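Local structure of halohydrin epoxidase A (4Z9F) at residues I130-S135 with I175-F180. The protein probably catalyses the reversible elimination of hydrogen halide from vicinal halohydrins to give epoxides, using a fold related to the short-chain dehydrogenases/reductases. The protein carries 1 engineered substitution. Sequence-based numbering, arbitrary orientation.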
loop_
_atom_site.group_PDB
_atom_site.type_symbol
_atom_site.label_atom_id
_atom_site.label_comp_id
_atom_site.label_asym_id
_atom_site.label_seq_id
_atom_site.Cartn_x
_atom_site.Cartn_y
_atom_site.Cartn_z
ATOM N N ILE C 130 4.227 16.819 12.879
ATOM C CA ILE C 130 4.939 16.124 11.812
ATOM C C ILE C 130 5.842 15.087 12.453
ATOM O O ILE C 130 6.729 15.434 13.243
ATOM C CB ILE C 130 5.748 17.102 10.951
ATOM C CG1 ILE C 130 4.814 18.140 10.340
ATOM C CG2 ILE C 130 6.502 16.351 9.854
ATOM C CD1 ILE C 130 5.504 19.366 9.884
ATOM N N PHE C 131 5.623 13.818 12.119
ATOM C CA PHE C 131 6.396 12.725 12.683
ATOM C C PHE C 131 7.481 12.330 11.690
ATOM O O PHE C 131 7.182 12.021 10.530
ATOM C CB PHE C 131 5.497 11.533 13.011
ATOM C CG PHE C 131 4.557 11.787 14.152
ATOM C CD1 PHE C 131 3.366 12.477 13.956
ATOM C CD2 PHE C 131 4.855 11.315 15.422
ATOM C CE1 PHE C 131 2.484 12.698 15.020
ATOM C CE2 PHE C 131 3.984 11.549 16.492
ATOM C CZ PHE C 131 2.800 12.235 16.286
ATOM N N ILE C 132 8.736 12.371 12.129
ATOM C CA ILE C 132 9.832 11.867 11.309
ATOM C C ILE C 132 9.988 10.391 11.623
ATOM O O ILE C 132 10.297 10.018 12.760
ATOM C CB ILE C 132 11.141 12.631 11.561
ATOM C CG1 ILE C 132 10.895 14.139 11.624
ATOM C CG2 ILE C 132 12.169 12.275 10.469
ATOM C CD1 ILE C 132 10.511 14.832 10.321
ATOM N N THR C 133 9.750 9.547 10.617
ATOM C CA THR C 133 9.761 8.107 10.822
ATOM C C THR C 133 10.881 7.527 9.967
ATOM O O THR C 133 12.055 7.850 10.182
ATOM C CB THR C 133 8.384 7.506 10.498
ATOM O OG1 THR C 133 8.059 7.691 9.111
ATOM C CG2 THR C 133 7.307 8.213 11.342
ATOM N N SER C 134 10.540 6.726 8.968
ATOM C CA SER C 134 11.564 6.089 8.151
ATOM C C SER C 134 10.880 5.497 6.932
ATOM O O SER C 134 9.676 5.232 6.956
ATOM C CB SER C 134 12.301 4.995 8.920
ATOM O OG SER C 134 13.179 4.307 8.045
ATOM N N SER C 135 11.661 5.269 5.873
ATOM C CA SER C 135 11.093 4.559 4.732
ATOM C C SER C 135 10.536 3.207 5.156
ATOM O O SER C 135 9.540 2.738 4.586
ATOM C CB SER C 135 12.142 4.383 3.630
ATOM O OG SER C 135 13.155 3.487 4.040
ATOM N N ILE C 175 6.756 11.639 7.714
ATOM C CA ILE C 175 7.787 11.687 6.691
ATOM C C ILE C 175 8.668 10.464 6.872
ATOM O O ILE C 175 9.063 10.133 8.001
ATOM C CB ILE C 175 8.602 12.988 6.761
ATOM C CG1 ILE C 175 7.670 14.192 6.643
ATOM C CG2 ILE C 175 9.657 13.008 5.654
ATOM C CD1 ILE C 175 8.356 15.539 6.797
ATOM N N GLY C 176 8.939 9.764 5.765
ATOM C CA GLY C 176 9.729 8.556 5.791
ATOM C C GLY C 176 11.001 8.707 4.982
ATOM O O GLY C 176 11.042 8.428 3.775
ATOM N N PRO C 177 12.067 9.164 5.634
ATOM C CA PRO C 177 13.319 9.421 4.915
ATOM C C PRO C 177 14.138 8.158 4.699
ATOM O O PRO C 177 14.072 7.198 5.468
ATOM C CB PRO C 177 14.076 10.398 5.835
ATOM C CG PRO C 177 13.124 10.733 6.975
ATOM C CD PRO C 177 12.140 9.596 7.041
ATOM N N ASN C 178 14.927 8.198 3.625
ATOM C CA ASN C 178 16.064 7.315 3.376
ATOM C C ASN C 178 16.985 8.063 2.421
ATOM O O ASN C 178 16.545 8.950 1.685
ATOM C CB ASN C 178 15.640 5.955 2.785
ATOM C CG ASN C 178 16.693 4.858 2.999
ATOM O OD1 ASN C 178 17.757 5.091 3.595
ATOM N ND2 ASN C 178 16.396 3.648 2.511
ATOM N N PHE C 179 18.270 7.702 2.441
ATOM C CA PHE C 179 19.266 8.395 1.627
ATOM C C PHE C 179 19.171 9.902 1.813
ATOM O O PHE C 179 19.295 10.681 0.872
ATOM C CB PHE C 179 19.128 7.996 0.163
ATOM C CG PHE C 179 19.325 6.524 -0.058
ATOM C CD1 PHE C 179 18.248 5.692 -0.306
ATOM C CD2 PHE C 179 20.594 5.973 0.016
ATOM C CE1 PHE C 179 18.436 4.339 -0.506
ATOM C CE2 PHE C 179 20.788 4.613 -0.187
ATOM C CZ PHE C 179 19.710 3.801 -0.445
ATOM N N PHE C 180 18.931 10.307 3.056
ATOM C CA PHE C 180 18.757 11.701 3.443
ATOM C C PHE C 180 20.027 12.156 4.154
ATOM O O PHE C 180 20.404 11.572 5.174
ATOM C CB PHE C 180 17.524 11.811 4.343
ATOM C CG PHE C 180 17.446 13.072 5.131
ATOM C CD1 PHE C 180 17.047 13.042 6.462
ATOM C CD2 PHE C 180 17.742 14.290 4.543
ATOM C CE1 PHE C 180 16.950 14.217 7.194
ATOM C CE2 PHE C 180 17.667 15.464 5.281
ATOM C CZ PHE C 180 17.276 15.420 6.600
#
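Ile-175 lays its CD1 methyl against the branch methyl of Ile-130, with CG2 of Ile-130 3.7 Å from CD1 of Ile-175, while the side chain of Ile-132 lies beside that of Ile-175, pointing the same way. Here neighbouring parallel strands 127-132 and 170-177 of a Rossmann-type sheet meet at their C-terminal ends; helix 147-165 links them in a beta-alpha-beta unit. The short strand segments approach to 6.2 Å between axes and run nearly parallel. Leu-219 and Leu-223 of helix 213-224 pack on Ile-175 and Ile-130 respectively, so Ile-130 and Ile-175 face that helix.

Two backbone bonds set the register: Ile-175 N donates to Phe-131 O, and Thr-133 N donates to Ile-175 O at 2.8 Å with an N-H...O angle of 165°. The same oxygen takes a second bond from Thr-133 OG1, 2.9 Å from Ile-175 O. The threonine's chi1 of 64° sets OG1 between its backbone N and carbonyl carbon, so Ile-175 O is gripped by two donors of one residue, Thr-133 N nearly along the C=O direction and OG1 from above the carbonyl plane.

After Ile-132 the first chain segment leaves the sheet, while strand 170-177 continues through Pro-177. The Pro-177 ring fits against both strand and loop: its CG meets CG2 of Ile-132, the side chains crossing at about a right angle, and its CD rests 3.7 Å from CA of Ser-134. Gly-176 presents its CA to the Ser-134 carbonyl carbon at 3.5 Å. A last hydrogen bond, bent to 149°, runs from Ser-135 N to Pro-177 O over 3.1 Å, its donor above the carbonyl plane.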